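Local coordinates for hydroquinone dioxygenase small subunit (Pseudomonas sp., PDB 4ZXA), which forms, with its large subunit, a two-subunit hydroquinone 1,2-dioxygenase, an iron(II)-dependent enzyme of the hydroquinone pathway, at residues D80-F94 and G120-A134. Numbering follows the deposited sequence.
Sequences DEFAIVMDGEVRVEF and GYVLLKRGHQCLLPA
Two bent segments, each running on from one sheet into the other through a sharp bend, pair antiparallel with each other, 81-87 with 128-132 in one sheet and 89-94 with 120-125 in the other, with strand axes about 4.6 and 4.7 Å apart at closest. In the first, Ala83 and Cys130 form a hydrogen-bonded pair; in the second, Val92 and Val122 do the same. At the bends, the N of Gly127 in the type II turn Lys125-His128 donates to Val85 O at 2.7 Å, while Met86 and Asp87 form a classic beta bulge opposite Val147. Because each chain segment folds back, the inner faces of the two layers meet. With Val85 CG1 anti to the backbone N (chi1 169°), its CG2 is turned against Leu124 CB, and Leu124 CD1 reaches on to Val92 CG2 at 3.9 Å. Further along, the Phe94 ring enters between the layers: its CE1 lies 3.8 Å from Leu132 CD2 and 3.7 Å from Pro133 CD, its CE2 packs on Val122 CG2, and Cys130 SG sits at the ring edge. Phe140 extends this apolar filling beside Val90 and Val92. On the outer face, the guanidinium of Arg91 lies over one face of the Tyr121 ring in a cation-pi contact, CZ 4.6 Å from the centroid, the two planes turned 42° apart. The Tyr121 ring also meets His205 of the large subunit. At the end away from the turns, Asp80 OD1 accepts from Ala134 N at 3.0 Å, and OD2 forms a salt bridge with Arg174 of the large subunit. Residues 121-123 and 128-130 also pair with a strand of that subunit, continuing the sheet across the interface. Strands passing from one sheet to the facing one round an apolar interior fit the jelly-roll (double-stranded beta-helix) barrel of the cupin family.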
ATOM      1  N   ASP A  80      22.294   9.019  37.410  1.00 29.58           N
ATOM      2  CA  ASP A  80      21.053   8.246  37.404  1.00 23.86           C
ATOM      3  C   ASP A  80      21.155   6.919  36.642  1.00 28.26           C
ATOM      4  O   ASP A  80      21.857   6.808  35.622  1.00 32.05           O
ATOM      5  CB  ASP A  80      19.932   9.065  36.792  1.00 25.91           C
ATOM      6  CG  ASP A  80      19.510  10.219  37.668  1.00 29.15           C
ATOM      7  OD1 ASP A  80      19.713  10.125  38.892  1.00 27.15           O
ATOM      8  OD2 ASP A  80      18.965  11.211  37.134  1.00 30.47           O
ATOM      9  N   GLU A  81      20.437   5.918  37.147  1.00 27.53           N
ATOM     10  CA  GLU A  81      20.248   4.628  36.476  1.00 21.44           C
ATOM     11  C   GLU A  81      18.774   4.273  36.557  1.00 20.71           C
ATOM     12  O   GLU A  81      18.016   4.892  37.309  1.00 22.32           O
ATOM     13  CB  GLU A  81      21.073   3.529  37.149  1.00 21.86           C
ATOM     14  CG  GLU A  81      22.566   3.639  36.927  1.00 22.96           C
ATOM     15  CD  GLU A  81      23.358   2.788  37.903  1.00 30.60           C
ATOM     16  OE1 GLU A  81      23.176   2.965  39.127  1.00 27.97           O
ATOM     17  OE2 GLU A  81      24.168   1.943  37.455  1.00 29.44           O
ATOM     18  N   PHE A  82      18.352   3.276  35.795  1.00 18.97           N
ATOM     19  CA  PHE A  82      16.956   2.886  35.842  1.00 19.56           C
ATOM     20  C   PHE A  82      16.817   1.378  35.801  1.00 19.87           C
ATOM     21  O   PHE A  82      17.658   0.690  35.229  1.00 22.63           O
ATOM     22  CB  PHE A  82      16.207   3.510  34.674  1.00 19.84           C
ATOM     23  CG  PHE A  82      16.264   5.000  34.651  1.00 21.40           C
ATOM     24  CD1 PHE A  82      15.307   5.749  35.319  1.00 21.89           C
ATOM     25  CD2 PHE A  82      17.282   5.659  33.974  1.00 21.52           C
ATOM     26  CE1 PHE A  82      15.350   7.141  35.305  1.00 25.60           C
ATOM     27  CE2 PHE A  82      17.345   7.044  33.960  1.00 22.62           C
ATOM     28  CZ  PHE A  82      16.374   7.793  34.623  1.00 25.34           C
ATOM     29  N   ALA A  83      15.757   0.859  36.408  1.00 22.48           N
ATOM     30  CA  ALA A  83      15.518  -0.582  36.400  1.00 22.90           C
ATOM     31  C   ALA A  83      14.085  -0.864  35.992  1.00 26.30           C
ATOM     32  O   ALA A  83      13.151  -0.222  36.504  1.00 25.31           O
ATOM     33  CB  ALA A  83      15.806  -1.185  37.767  1.00 21.67           C
ATOM     34  N   ILE A  84      13.926  -1.797  35.052  1.00 23.19           N
ATOM     35  CA  ILE A  84      12.612  -2.314  34.668  1.00 26.78           C
ATOM     36  C   ILE A  84      12.516  -3.774  35.052  1.00 26.12           C
ATOM     37  O   ILE A  84      13.341  -4.591  34.635  1.00 24.57           O
ATOM     38  CB  ILE A  84      12.385  -2.292  33.144  1.00 31.48           C
ATOM     39  CG1 ILE A  84      12.895  -0.991  32.522  1.00 27.07           C
ATOM     40  CG2 ILE A  84      10.901  -2.552  32.820  1.00 23.83           C
ATOM     41  CD1 ILE A  84      11.878   0.075  32.505  1.00 26.52           C
ATOM     42  N   VAL A  85      11.502  -4.117  35.828  1.00 28.87           N
ATOM     43  CA  VAL A  85      11.277  -5.514  36.164  1.00 28.69           C
ATOM     44  C   VAL A  85      10.505  -6.192  35.045  1.00 27.39           C
ATOM     45  O   VAL A  85       9.351  -5.861  34.789  1.00 31.10           O
ATOM     46  CB  VAL A  85      10.507  -5.651  37.473  1.00 30.26           C
ATOM     47  CG1 VAL A  85      10.056  -7.104  37.671  1.00 32.05           C
ATOM     48  CG2 VAL A  85      11.376  -5.176  38.618  1.00 28.75           C
ATOM     49  N   MET A  86      11.149  -7.138  34.373  1.00 29.02           N
ATOM     50  CA  MET A  86      10.549  -7.803  33.217  1.00 29.05           C
ATOM     51  C   MET A  86       9.859  -9.130  33.565  1.00 28.25           C
ATOM     52  O   MET A  86       9.082  -9.655  32.780  1.00 31.07           O
ATOM     53  CB  MET A  86      11.602  -7.997  32.120  1.00 24.17           C
ATOM     54  CG  MET A  86      11.893  -6.735  31.324  1.00 23.96           C
ATOM     55  SD  MET A  86      10.533  -6.257  30.218  1.00 34.53           S
ATOM     56  CE  MET A  86       9.556  -5.255  31.323  1.00 30.43           C
ATOM     57  N   ASP A  87      10.152  -9.656  34.747  1.00 29.39           N
ATOM     58  CA  ASP A  87       9.516 -10.860  35.257  1.00 28.76           C
ATOM     59  C   ASP A  87       9.792 -11.000  36.759  1.00 32.94           C
ATOM     60  O   ASP A  87      10.841 -10.582  37.251  1.00 32.39           O
ATOM     61  CB  ASP A  87      10.025 -12.092  34.520  1.00 29.45           C
ATOM     62  CG  ASP A  87       9.382 -13.379  35.012  1.00 33.20           C
ATOM     63  OD1 ASP A  87       8.199 -13.349  35.424  1.00 39.95           O
ATOM     64  OD2 ASP A  87      10.058 -14.424  34.980  1.00 27.19           O
ATOM     65  N   GLY A  88       8.847 -11.578  37.489  1.00 30.33           N
ATOM     66  CA  GLY A  88       9.047 -11.813  38.901  1.00 29.15           C
ATOM     67  C   GLY A  88       8.723 -10.575  39.701  1.00 35.91           C
ATOM     68  O   GLY A  88       7.954  -9.716  39.259  1.00 37.33           O
ATOM     69  N   GLU A  89       9.319 -10.471  40.879  1.00 30.50           N
ATOM     70  CA  GLU A  89       9.019  -9.365  41.764  1.00 33.49           C
ATOM     71  C   GLU A  89      10.248  -8.984  42.578  1.00 32.30           C
ATOM     72  O   GLU A  89      10.793  -9.786  43.335  1.00 38.74           O
ATOM     73  CB  GLU A  89       7.847  -9.751  42.663  1.00 39.67           C
ATOM     74  CG  GLU A  89       7.384  -8.674  43.612  1.00 47.30           C
ATOM     75  CD  GLU A  89       6.044  -9.025  44.250  1.00 61.55           C
ATOM     76  OE1 GLU A  89       5.689  -8.386  45.272  1.00 55.19           O
ATOM     77  OE2 GLU A  89       5.351  -9.938  43.722  1.00 57.36           O
ATOM     78  N   VAL A  90      10.712  -7.760  42.401  1.00 35.53           N
ATOM     79  CA  VAL A  90      11.915  -7.346  43.096  1.00 32.70           C
ATOM     80  C   VAL A  90      11.602  -6.247  44.086  1.00 31.76           C
ATOM     81  O   VAL A  90      10.818  -5.345  43.802  1.00 37.09           O
ATOM     82  CB  VAL A  90      12.995  -6.875  42.118  1.00 29.22           C
ATOM     83  CG1 VAL A  90      14.242  -6.455  42.868  1.00 27.58           C
ATOM     84  CG2 VAL A  90      13.320  -7.972  41.120  1.00 26.73           C
ATOM     85  N   ARG A  91      12.196  -6.355  45.264  1.00 29.76           N
ATOM     86  CA  ARG A  91      12.176  -5.293  46.251  1.00 30.87           C
ATOM     87  C   ARG A  91      13.493  -4.533  46.101  1.00 31.77           C
ATOM     88  O   ARG A  91      14.558  -5.142  45.989  1.00 31.46           O
ATOM     89  CB  ARG A  91      12.054  -5.905  47.649  1.00 33.22           C
ATOM     90  CG  ARG A  91      12.283  -4.945  48.807  1.00 41.96           C
ATOM     91  CD  ARG A  91      12.037  -5.640  50.147  1.00 47.97           C
ATOM     92  NE  ARG A  91      12.121  -4.697  51.252  1.00 53.80           N
ATOM     93  CZ  ARG A  91      13.264  -4.377  51.854  1.00 64.61           C
ATOM     94  NH1 ARG A  91      14.391  -4.947  51.449  1.00 61.01           N
ATOM     95  NH2 ARG A  91      13.285  -3.501  52.857  1.00 58.21           N
ATOM     96  N   VAL A  92      13.426  -3.209  46.079  1.00 29.91           N
ATOM     97  CA  VAL A  92      14.631  -2.401  45.921  1.00 31.42           C
ATOM     98  C   VAL A  92      14.806  -1.499  47.146  1.00 33.02           C
ATOM     99  O   VAL A  92      13.951  -0.649  47.414  1.00 32.70           O
ATOM    100  CB  VAL A  92      14.589  -1.549  44.603  1.00 34.19           C
ATOM    101  CG1 VAL A  92      15.918  -0.832  44.365  1.00 27.65           C
ATOM    102  CG2 VAL A  92      14.238  -2.423  43.395  1.00 29.43           C
ATOM    103  N   GLU A  93      15.902  -1.698  47.884  1.00 31.07           N
ATOM    104  CA  GLU A  93      16.205  -0.899  49.076  1.00 38.46           C
ATOM    105  C   GLU A  93      17.089   0.288  48.723  1.00 39.02           C
ATOM    106  O   GLU A  93      18.055   0.137  47.975  1.00 38.79           O
ATOM    107  CB  GLU A  93      16.966  -1.726  50.105  1.00 40.92           C
ATOM    108  CG  GLU A  93      16.165  -2.767  50.846  1.00 52.59           C
ATOM    109  CD  GLU A  93      17.062  -3.808  51.516  1.00 53.75           C
ATOM    110  OE1 GLU A  93      17.946  -3.425  52.318  1.00 48.18           O
ATOM    111  OE2 GLU A  93      16.890  -5.010  51.223  1.00 57.92           O
ATOM    112  N   PHE A  94      16.801   1.451  49.305  1.00 36.96           N
ATOM    113  CA  PHE A  94      17.541   2.671  48.984  1.00 35.99           C
ATOM    114  C   PHE A  94      18.193   3.330  50.196  1.00 36.43           C
ATOM    115  O   PHE A  94      17.520   3.656  51.174  1.00 42.09           O
ATOM    116  CB  PHE A  94      16.616   3.699  48.314  1.00 40.76           C
ATOM    117  CG  PHE A  94      16.129   3.293  46.952  1.00 33.32           C
ATOM    118  CD1 PHE A  94      16.863   3.606  45.816  1.00 31.91           C
ATOM    119  CD2 PHE A  94      14.936   2.609  46.807  1.00 31.92           C
ATOM    120  CE1 PHE A  94      16.412   3.236  44.550  1.00 29.98           C
ATOM    121  CE2 PHE A  94      14.476   2.229  45.551  1.00 36.73           C
ATOM    122  CZ  PHE A  94      15.212   2.543  44.420  1.00 35.18           C
ATOM    123  N   GLY A 120      14.071   4.148  52.224  1.00 38.11           N
ATOM    124  CA  GLY A 120      12.890   3.317  52.076  1.00 40.11           C
ATOM    125  C   GLY A 120      13.096   2.257  51.013  1.00 39.61           C
ATOM    126  O   GLY A 120      14.228   1.878  50.689  1.00 37.97           O
ATOM    127  N   TYR A 121      11.999   1.772  50.453  1.00 39.31           N
ATOM    128  CA  TYR A 121      12.098   0.761  49.414  1.00 36.00           C
ATOM    129  C   TYR A 121      10.929   0.823  48.455  1.00 35.64           C
ATOM    130  O   TYR A 121       9.908   1.471  48.715  1.00 31.21           O
ATOM    131  CB  TYR A 121      12.180  -0.644  50.015  1.00 38.30           C
ATOM    132  CG  TYR A 121      10.945  -1.040  50.787  1.00 43.53           C
ATOM    133  CD1 TYR A 121      10.834  -0.754  52.143  1.00 46.78           C
ATOM    134  CD2 TYR A 121       9.885  -1.693  50.166  1.00 46.60           C
ATOM    135  CE1 TYR A 121       9.710  -1.111  52.861  1.00 48.13           C
ATOM    136  CE2 TYR A 121       8.751  -2.054  50.881  1.00 47.00           C
ATOM    137  CZ  TYR A 121       8.673  -1.758  52.229  1.00 49.41           C
ATOM    138  OH  TYR A 121       7.561  -2.100  52.960  1.00 50.68           O
ATOM    139  N   VAL A 122      11.103   0.124  47.341  1.00 33.96           N
ATOM    140  CA  VAL A 122      10.087   0.021  46.320  1.00 33.38           C
ATOM    141  C   VAL A 122       9.840  -1.457  46.035  1.00 34.06           C
ATOM    142  O   VAL A 122      10.752  -2.284  46.115  1.00 31.93           O
ATOM    143  CB  VAL A 122      10.536   0.743  45.021  1.00 29.99           C
ATOM    144  CG1 VAL A 122       9.536   0.508  43.909  1.00 31.86           C
ATOM    145  CG2 VAL A 122      10.711   2.229  45.278  1.00 30.68           C
ATOM    146  N   LEU A 123       8.602  -1.782  45.691  1.00 32.58           N
ATOM    147  CA  LEU A 123       8.245  -3.145  45.344  1.00 31.91           C
ATOM    148  C   LEU A 123       7.824  -3.266  43.893  1.00 31.61           C
ATOM    149  O   LEU A 123       6.712  -2.914  43.531  1.00 31.24           O
ATOM    150  CB  LEU A 123       7.129  -3.625  46.252  1.00 38.14           C
ATOM    151  CG  LEU A 123       7.639  -4.711  47.177  1.00 44.59           C
ATOM    152  CD1 LEU A 123       6.787  -4.799  48.447  1.00 42.40           C
ATOM    153  CD2 LEU A 123       7.640  -6.005  46.359  1.00 41.44           C
ATOM    154  N   LEU A 124       8.723  -3.779  43.067  1.00 33.14           N
ATOM    155  CA  LEU A 124       8.503  -3.817  41.625  1.00 37.16           C
ATOM    156  C   LEU A 124       7.992  -5.173  41.157  1.00 38.72           C
ATOM    157  O   LEU A 124       8.624  -6.212  41.389  1.00 35.81           O
ATOM    158  CB  LEU A 124       9.802  -3.488  40.871  1.00 25.82           C
ATOM    159  CG  LEU A 124      10.440  -2.123  41.145  1.00 36.96           C
ATOM    160  CD1 LEU A 124      11.800  -1.998  40.439  1.00 33.20           C
ATOM    161  CD2 LEU A 124       9.505  -0.981  40.736  1.00 29.44           C
ATOM    162  N   LYS A 125       6.851  -5.161  40.481  1.00 33.54           N
ATOM    163  CA  LYS A 125       6.397  -6.349  39.781  1.00 35.69           C
ATOM    164  C   LYS A 125       6.633  -6.128  38.294  1.00 32.83           C
ATOM    165  O   LYS A 125       7.021  -5.036  37.889  1.00 31.84           O
ATOM    166  CB  LYS A 125       4.920  -6.614  40.070  1.00 40.05           C
ATOM    167  CG  LYS A 125       4.618  -6.919  41.530  1.00 41.78           C
ATOM    168  CD  LYS A 125       3.114  -6.886  41.811  1.00 50.48           C
ATOM    169  CE  LYS A 125       2.794  -7.535  43.158  1.00 49.59           C
ATOM    170  NZ  LYS A 125       1.611  -6.913  43.816  1.00 47.62           N
ATOM    171  N   ARG A 126       6.407  -7.165  37.495  1.00 30.50           N
ATOM    172  CA  ARG A 126       6.562  -7.084  36.045  1.00 33.88           C
ATOM    173  C   ARG A 126       5.943  -5.842  35.395  1.00 29.96           C
ATOM    174  O   ARG A 126       4.777  -5.501  35.616  1.00 27.37           O
ATOM    175  CB  ARG A 126       5.960  -8.317  35.380  1.00 33.69           C
ATOM    176  CG  ARG A 126       6.079  -8.270  33.859  1.00 33.14           C
ATOM    177  CD  ARG A 126       5.513  -9.515  33.243  1.00 32.37           C
ATOM    178  NE  ARG A 126       4.055  -9.517  33.286  1.00 28.85           N
ATOM    179  CZ  ARG A 126       3.308 -10.597  33.085  1.00 35.65           C
ATOM    180  NH1 ARG A 126       3.885 -11.775  32.845  1.00 30.35           N
ATOM    181  NH2 ARG A 126       1.986 -10.494  33.136  1.00 36.52           N
ATOM    182  N   GLY A 127       6.734  -5.181  34.568  1.00 26.27           N
ATOM    183  CA  GLY A 127       6.257  -4.021  33.851  1.00 26.59           C
ATOM    184  C   GLY A 127       6.490  -2.749  34.631  1.00 27.73           C
ATOM    185  O   GLY A 127       6.146  -1.661  34.165  1.00 30.11           O
ATOM    186  N   HIS A 128       7.077  -2.877  35.814  1.00 21.97           N
ATOM    187  CA  HIS A 128       7.308  -1.719  36.660  1.00 26.68           C
ATOM    188  C   HIS A 128       8.723  -1.162  36.523  1.00 29.71           C
ATOM    189  O   HIS A 128       9.700  -1.906  36.366  1.00 25.39           O
ATOM    190  CB  HIS A 128       7.010  -2.044  38.124  1.00 28.83           C
ATOM    191  CG  HIS A 128       5.576  -2.398  38.377  1.00 32.78           C
ATOM    192  ND1 HIS A 128       5.150  -2.942  39.563  1.00 32.54           N
ATOM    193  CD2 HIS A 128       4.484  -2.288  37.586  1.00 31.95           C
ATOM    194  CE1 HIS A 128       3.837  -3.146  39.503  1.00 30.97           C
ATOM    195  NE2 HIS A 128       3.419  -2.755  38.309  1.00 35.17           N
ATOM    196  N   GLN A 129       8.817   0.162  36.599  1.00 27.50           N
ATOM    197  CA  GLN A 129      10.081   0.862  36.460  1.00 26.22           C
ATOM    198  C   GLN A 129      10.315   1.734  37.703  1.00 24.75           C
ATOM    199  O   GLN A 129       9.376   2.313  38.263  1.00 18.28           O
ATOM    200  CB  GLN A 129      10.047   1.716  35.178  1.00 25.61           C
ATOM    201  CG  GLN A 129      11.283   2.561  34.893  1.00 23.97           C
ATOM    202  CD  GLN A 129      11.195   3.302  33.548  1.00 30.12           C
ATOM    203  OE1 GLN A 129      10.964   2.689  32.500  1.00 27.84           O
ATOM    204  NE2 GLN A 129      11.377   4.624  33.578  1.00 24.08           N
ATOM    205  N   CYS A 130      11.565   1.816  38.142  1.00 20.40           N
ATOM    206  CA  CYS A 130      11.908   2.799  39.146  1.00 23.84           C
ATOM    207  C   CYS A 130      13.188   3.541  38.767  1.00 23.61           C
ATOM    208  O   CYS A 130      14.032   3.027  38.021  1.00 21.76           O
ATOM    209  CB  CYS A 130      12.049   2.153  40.534  1.00 29.83           C
ATOM    210  SG  CYS A 130      13.614   1.311  40.796  1.00 37.30           S
ATOM    211  N   LEU A 131      13.316   4.755  39.293  1.00 26.34           N
ATOM    212  CA  LEU A 131      14.557   5.523  39.217  1.00 29.79           C
ATOM    213  C   LEU A 131      15.571   5.001  40.253  1.00 29.49           C
ATOM    214  O   LEU A 131      15.219   4.694  41.391  1.00 29.10           O
ATOM    215  CB  LEU A 131      14.263   7.014  39.450  1.00 28.53           C
ATOM    216  CG  LEU A 131      15.376   8.019  39.791  1.00 29.48           C
ATOM    217  CD1 LEU A 131      16.420   8.133  38.683  1.00 30.49           C
ATOM    218  CD2 LEU A 131      14.768   9.379  40.065  1.00 24.43           C
ATOM    219  N   LEU A 132      16.821   4.874  39.833  1.00 26.89           N
ATOM    220  CA  LEU A 132      17.919   4.605  40.743  1.00 28.43           C
ATOM    221  C   LEU A 132      18.742   5.889  40.854  1.00 29.45           C
ATOM    222  O   LEU A 132      19.702   6.080  40.111  1.00 24.44           O
ATOM    223  CB  LEU A 132      18.774   3.459  40.208  1.00 24.14           C
ATOM    224  CG  LEU A 132      17.971   2.178  39.959  1.00 23.31           C
ATOM    225  CD1 LEU A 132      18.798   1.165  39.182  1.00 24.02           C
ATOM    226  CD2 LEU A 132      17.459   1.576  41.274  1.00 23.56           C
ATOM    227  N   PRO A 133      18.362   6.772  41.793  1.00 30.45           N
ATOM    228  CA  PRO A 133      18.903   8.136  41.896  1.00 28.85           C
ATOM    229  C   PRO A 133      20.417   8.135  42.067  1.00 37.26           C
ATOM    230  O   PRO A 133      20.961   7.297  42.810  1.00 31.95           O
ATOM    231  CB  PRO A 133      18.254   8.692  43.168  1.00 21.20           C
ATOM    232  CG  PRO A 133      17.109   7.758  43.479  1.00 33.03           C
ATOM    233  CD  PRO A 133      17.511   6.417  42.940  1.00 26.02           C
ATOM    234  N   ALA A 134      21.089   9.066  41.391  1.00 27.98           N
ATOM    235  CA  ALA A 134      22.526   9.200  41.538  1.00 31.19           C
ATOM    236  C   ALA A 134      22.854   9.571  42.975  1.00 32.84           C
ATOM    237  O   ALA A 134      22.171  10.407  43.584  1.00 31.76           O
ATOM    238  CB  ALA A 134      23.078  10.259  40.575  1.00 31.12           C
TER
HETATM  239  O   HOH W   1      22.410   4.947  40.551  1.00 26.85           O
HETATM  240  O   HOH W   2       5.396 -10.066  38.465  1.00 27.70           O